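Local coordinates for protein regulator of nonsense transcripts 2 (Homo sapiens, PDB 4CEK) that acts in nonsense-mediated mRNA decay as the factor UPF2, represented here by its second MIF4G domain, a helical domain that probably serves as a protein-interaction scaffold, at residues A157-P162 with S192-D197; R174-L179 with G221-F226. All blocks are in the same frame, centred on the assembly; numbering follows the deposited sequence.

The two contacts illustrate how a stack of helices is knitted together across more than one layer. Along the chain their segments alternate: 157-162, then 174-179, then 192-197, then 221-226, so that interaction 1 joins helices 148-159 and 185-203 while interaction 2 joins helix 169-179 to the end of helix 210-225 and the residue that follows it. Each contact therefore skips the intervening helix. Their centres lie about 13 Å apart, each about 8 Å from the centre of the chain. L158 packs on V176 and L194 on L223, so side chains of the two contacts meet directly and form one continuous core within the MIF4G domain.

Interaction 1 of 2, residues A157-P162 with S192-D197; sequences ALFIVP and SMLRGD
F159, the last residue of helix 148-159, carries the whole contact from its side, packing its ring against M193, L194 and D197 of helix 185-203. The phenylalanine points toward that helix and extends its ring there because CG stands anti to the backbone N (chi1 177°). M193 meets the ring in two ways. Its CB lies 3.8 Å from F159 CD1, while SD sits over one face, 4.6 Å from the F159 ring centroid and 25° off the normal, a Met-aromatic contact. A bend of the methionine chain at its third torsion brings the terminal methyl, CE, to 4.2 Å from F159 CB, so the chain runs from the CD1-CE1 side across the face and back toward the root of the phenylalanine. The backbone of the same residue takes part as well, M193 O lying 3.8 Å from F159 CE1.

Such a contact between helices that are not successive is part of the layered helical architecture of a MIF4G domain, and here it joins the C-terminal end of one helix to the middle of another. Beside the methionine, L194 CD2 approaches F159 CE1 at 4.1 Å, the two side chains running past each other in opposite directions. At the far end of the ring, F159 CZ is 3.8 Å from D197 OD2, with ring and carboxylate planes 51° apart; that oxygen also makes a weak hydrogen bond to T216. No hydrogen bond links the two segments. K215 of helix 210-225 adds a cation-pi contact to the F159 ring, and A90, E91 and T94 of helix 89-99 also touch this phenylalanine. At I160 the chain leaves helical geometry, turning away from helix 185-203.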
loop_
_atom_site.group_PDB
_atom_site.type_symbol
_atom_site.label_atom_id
_atom_site.label_comp_id
_atom_site.label_asym_id
_atom_site.label_seq_id
_atom_site.Cartn_x
_atom_site.Cartn_y
_atom_site.Cartn_z
ATOM N N ALA A 157 -12.926 -2.532 2.658
ATOM C CA ALA A 157 -12.929 -3.116 1.309
ATOM C C ALA A 157 -11.599 -2.881 0.611
ATOM O O ALA A 157 -11.124 -3.753 -0.097
ATOM C CB ALA A 157 -14.074 -2.582 0.457
ATOM N N LEU A 158 -11.003 -1.713 0.788
ATOM C CA LEU A 158 -9.655 -1.466 0.273
ATOM C C LEU A 158 -8.632 -2.447 0.886
ATOM O O LEU A 158 -7.797 -2.975 0.179
ATOM C CB LEU A 158 -9.247 -0.030 0.536
ATOM C CG LEU A 158 -10.144 1.019 -0.107
ATOM C CD1 LEU A 158 -9.570 2.404 0.106
ATOM C CD2 LEU A 158 -10.265 0.721 -1.594
ATOM N N PHE A 159 -8.751 -2.750 2.182
ATOM C CA PHE A 159 -7.742 -3.546 2.885
ATOM C C PHE A 159 -7.793 -5.022 2.476
ATOM O O PHE A 159 -6.758 -5.707 2.466
ATOM C CB PHE A 159 -7.917 -3.402 4.403
ATOM C CG PHE A 159 -6.974 -4.252 5.216
ATOM C CD1 PHE A 159 -5.673 -3.821 5.475
ATOM C CD2 PHE A 159 -7.385 -5.470 5.735
ATOM C CE1 PHE A 159 -4.803 -4.586 6.240
ATOM C CE2 PHE A 159 -6.526 -6.238 6.500
ATOM C CZ PHE A 159 -5.222 -5.795 6.765
ATOM N N ILE A 160 -8.981 -5.528 2.148
ATOM C CA ILE A 160 -9.081 -6.927 1.723
ATOM C C ILE A 160 -8.924 -7.105 0.214
ATOM O O ILE A 160 -9.382 -8.109 -0.295
ATOM C CB ILE A 160 -10.371 -7.668 2.200
ATOM C CG1 ILE A 160 -11.635 -7.016 1.646
ATOM C CG2 ILE A 160 -10.433 -7.746 3.721
ATOM C CD1 ILE A 160 -12.907 -7.705 2.093
ATOM N N VAL A 161 -8.288 -6.173 -0.500
ATOM C CA VAL A 161 -7.827 -6.468 -1.873
ATOM C C VAL A 161 -7.279 -7.896 -1.934
ATOM O O VAL A 161 -6.456 -8.269 -1.109
ATOM C CB VAL A 161 -6.657 -5.591 -2.392
ATOM C CG1 VAL A 161 -7.117 -4.635 -3.457
ATOM C CG2 VAL A 161 -5.914 -4.873 -1.281
ATOM N N PRO A 162 -7.737 -8.700 -2.898
ATOM C CA PRO A 162 -7.132 -10.040 -3.030
ATOM C C PRO A 162 -5.670 -10.025 -3.566
ATOM O O PRO A 162 -5.307 -9.169 -4.391
ATOM C CB PRO A 162 -8.068 -10.739 -4.005
ATOM C CG PRO A 162 -8.665 -9.634 -4.815
ATOM C CD PRO A 162 -8.804 -8.463 -3.887
ATOM N N SER A 192 -3.015 2.505 9.388
ATOM C CA SER A 192 -2.935 1.863 10.669
ATOM C C SER A 192 -3.107 0.378 10.555
ATOM O O SER A 192 -2.383 -0.399 11.187
ATOM C CB SER A 192 -4.000 2.413 11.598
ATOM O OG SER A 192 -3.989 1.642 12.789
ATOM N N MET A 193 -4.066 -0.028 9.751
ATOM C CA MET A 193 -4.280 -1.463 9.477
ATOM C C MET A 193 -3.055 -2.103 8.776
ATOM O O MET A 193 -2.660 -3.227 9.091
ATOM C CB MET A 193 -5.533 -1.636 8.607
ATOM C CG MET A 193 -6.849 -1.315 9.321
ATOM S SD MET A 193 -8.283 -1.733 8.301
ATOM C CE MET A 193 -8.297 -0.329 7.198
ATOM N N LEU A 194 -2.462 -1.373 7.828
ATOM C CA LEU A 194 -1.384 -1.890 7.012
ATOM C C LEU A 194 -0.146 -2.000 7.879
ATOM O O LEU A 194 0.522 -3.022 7.849
ATOM C CB LEU A 194 -1.151 -0.998 5.790
ATOM C CG LEU A 194 -2.113 -1.186 4.610
ATOM C CD1 LEU A 194 -1.858 -0.158 3.502
ATOM C CD2 LEU A 194 -1.977 -2.583 4.037
ATOM N N ARG A 195 0.125 -0.992 8.708
ATOM C CA ARG A 195 1.195 -1.075 9.713
ATOM C C ARG A 195 1.103 -2.276 10.648
ATOM O O ARG A 195 2.120 -2.917 10.925
ATOM C CB ARG A 195 1.230 0.169 10.616
ATOM C CG ARG A 195 1.962 1.354 10.027
ATOM C CD ARG A 195 2.410 2.340 11.110
ATOM N NE ARG A 195 1.288 2.684 11.987
ATOM C CZ ARG A 195 0.371 3.613 11.739
ATOM N NH1 ARG A 195 0.424 4.367 10.629
ATOM N NH2 ARG A 195 -0.597 3.788 12.628
ATOM N N GLY A 196 -0.082 -2.518 11.207
ATOM C CA GLY A 196 -0.290 -3.641 12.129
ATOM C C GLY A 196 -0.080 -4.987 11.457
ATOM O O GLY A 196 0.544 -5.879 12.012
ATOM N N ASP A 197 -0.529 -5.116 10.223
ATOM C CA ASP A 197 -0.346 -6.374 9.476
ATOM C C ASP A 197 1.137 -6.568 9.119
ATOM O O ASP A 197 1.674 -7.689 9.226
ATOM C CB ASP A 197 -1.217 -6.342 8.247
ATOM C CG ASP A 197 -1.591 -7.698 7.763
ATOM O OD1 ASP A 197 -1.451 -8.673 8.500
ATOM O OD2 ASP A 197 -1.992 -7.786 6.603
#

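Interaction 2 of 2, residues R174-L179 with G221-F226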
loop_
_atom_site.group_PDB
_atom_site.type_symbol
_atom_site.label_atom_id
_atom_site.label_comp_id
_atom_site.label_asym_id
_atom_site.label_seq_id
_atom_site.Cartn_x
_atom_site.Cartn_y
_atom_site.Cartn_z
ATOM N N ARG A 174 -4.345 5.559 -5.152
ATOM C CA ARG A 174 -4.748 6.856 -5.734
ATOM C C ARG A 174 -6.077 7.351 -5.122
ATOM O O ARG A 174 -6.196 8.513 -4.751
ATOM C CB ARG A 174 -4.884 6.788 -7.263
ATOM C CG ARG A 174 -4.703 8.155 -7.931
ATOM C CD ARG A 174 -4.791 8.066 -9.440
ATOM N NE ARG A 174 -5.375 9.270 -10.054
ATOM C CZ ARG A 174 -4.715 10.364 -10.430
ATOM N NH1 ARG A 174 -3.404 10.462 -10.283
ATOM N NH2 ARG A 174 -5.375 11.382 -10.974
ATOM N N LEU A 175 -7.048 6.452 -5.023
ATOM C CA LEU A 175 -8.329 6.719 -4.367
ATOM C C LEU A 175 -8.088 7.337 -2.993
ATOM O O LEU A 175 -8.519 8.458 -2.732
ATOM C CB LEU A 175 -9.138 5.416 -4.209
ATOM C CG LEU A 175 -10.606 5.551 -3.760
ATOM C CD1 LEU A 175 -11.388 6.498 -4.682
ATOM C CD2 LEU A 175 -11.235 4.175 -3.752
ATOM N N VAL A 176 -7.325 6.618 -2.150
ATOM C CA VAL A 176 -7.080 7.035 -0.786
ATOM C C VAL A 176 -6.453 8.420 -0.757
ATOM O O VAL A 176 -6.886 9.274 -0.002
ATOM C CB VAL A 176 -6.210 6.021 -0.033
ATOM C CG1 VAL A 176 -5.705 6.631 1.269
ATOM C CG2 VAL A 176 -6.994 4.727 0.213
ATOM N N ALA A 177 -5.461 8.662 -1.604
ATOM C CA ALA A 177 -4.760 9.943 -1.574
ATOM C C ALA A 177 -5.633 11.065 -2.135
ATOM O O ALA A 177 -5.450 12.244 -1.810
ATOM C CB ALA A 177 -3.465 9.848 -2.349
ATOM N N THR A 178 -6.550 10.702 -3.012
ATOM C CA THR A 178 -7.449 11.681 -3.625
ATOM C C THR A 178 -8.555 12.116 -2.627
ATOM O O THR A 178 -8.955 13.265 -2.596
ATOM C CB THR A 178 -8.076 11.115 -4.913
ATOM O OG1 THR A 178 -7.037 10.822 -5.864
ATOM C CG2 THR A 178 -9.024 12.114 -5.511
ATOM N N LEU A 179 -9.016 11.177 -1.813
ATOM C CA LEU A 179 -9.961 11.447 -0.761
ATOM C C LEU A 179 -9.367 12.195 0.439
ATOM O O LEU A 179 -10.073 12.922 1.129
ATOM C CB LEU A 179 -10.592 10.124 -0.299
ATOM C CG LEU A 179 -11.467 9.461 -1.372
ATOM C CD1 LEU A 179 -12.045 8.134 -0.885
ATOM C CD2 LEU A 179 -12.575 10.421 -1.767
ATOM N N GLY A 221 4.030 0.317 -0.228
ATOM C CA GLY A 221 4.859 0.991 -1.221
ATOM C C GLY A 221 4.086 1.972 -2.056
ATOM O O GLY A 221 4.557 3.065 -2.344
ATOM N N GLU A 222 2.914 1.571 -2.514
ATOM C CA GLU A 222 2.086 2.463 -3.371
ATOM C C GLU A 222 1.635 3.719 -2.592
ATOM O O GLU A 222 1.762 4.861 -3.050
ATOM C CB GLU A 222 0.874 1.685 -3.886
ATOM C CG GLU A 222 1.200 0.710 -5.024
ATOM C CD GLU A 222 1.927 1.419 -6.171
ATOM O OE1 GLU A 222 1.596 2.584 -6.474
ATOM O OE2 GLU A 222 2.878 0.854 -6.745
ATOM N N LEU A 223 1.226 3.489 -1.357
ATOM C CA LEU A 223 0.858 4.549 -0.437
ATOM C C LEU A 223 2.013 5.473 -0.126
ATOM O O LEU A 223 1.798 6.644 0.143
ATOM C CB LEU A 223 0.257 3.933 0.846
ATOM C CG LEU A 223 -1.184 3.431 0.609
ATOM C CD1 LEU A 223 -1.650 2.509 1.694
ATOM C CD2 LEU A 223 -2.144 4.622 0.457
ATOM N N THR A 224 3.245 4.966 -0.176
ATOM C CA THR A 224 4.413 5.787 0.124
ATOM C C THR A 224 4.626 6.741 -1.032
ATOM O O THR A 224 4.939 7.951 -0.830
ATOM C CB THR A 224 5.682 4.913 0.307
ATOM O OG1 THR A 224 5.474 4.002 1.397
ATOM C CG2 THR A 224 6.925 5.752 0.597
ATOM N N LYS A 225 4.487 6.206 -2.255
ATOM C CA LYS A 225 4.650 7.038 -3.460
ATOM C C LYS A 225 3.602 8.152 -3.485
ATOM O O LYS A 225 3.857 9.192 -4.031
ATOM C CB LYS A 225 4.640 6.198 -4.775
ATOM C CG LYS A 225 5.963 5.437 -5.032
ATOM C CD LYS A 225 5.964 4.512 -6.274
ATOM C CE LYS A 225 4.908 3.422 -6.217
ATOM N NZ LYS A 225 5.064 2.339 -7.259
ATOM N N PHE A 226 2.441 7.925 -2.873
ATOM C CA PHE A 226 1.413 8.960 -2.757
ATOM C C PHE A 226 1.545 9.861 -1.496
ATOM O O PHE A 226 0.697 10.734 -1.266
ATOM C CB PHE A 226 0.025 8.299 -2.799
ATOM C CG PHE A 226 -0.463 8.029 -4.195
ATOM C CD1 PHE A 226 -0.823 9.067 -5.009
ATOM C CD2 PHE A 226 -0.553 6.749 -4.671
ATOM C CE1 PHE A 226 -1.259 8.839 -6.291
ATOM C CE2 PHE A 226 -0.989 6.496 -5.931
ATOM C CZ PHE A 226 -1.351 7.542 -6.749
#
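F226 lays its ring against the first turn of segment 174-179, where R174 CA stands over one face, 4.0 Å from the F226 ring centroid and 25° off the normal, in a CH-pi contact. The aliphatic root of the arginine continues the cover, R174 CG lying 3.6 Å from F226 CZ, and A177 CB adds a touch at 3.8 Å to F226 CD1. About a turn before F226, L223 CD2 meets V176 CG1 at 4.2 Å, the side chains crossing at about a right angle.

F226 immediately follows helix 210-225, and L223 makes the contact from the helix itself; both join helix 169-179 inside the MIF4G core mainly by apolar and ring contacts, with no hydrogen bond between the segments. With an alanine here instead of F226, the CA and aliphatic stem of R174 would probably lose their aromatic cover and a gap would open beside A177.

Farther out, the R174 guanidinium is turned 66° from the ring and gripped by D135 in a salt bridge and by the backbone oxygens of N16, F17 and N20. Y18 also meets the F226 ring, its plane at about 50° to it. On helix 210-225, K225 NZ bridges to E222 OE2 at 2.7 Å, while E222 OE1 bonds to the Y18 hydroxyl.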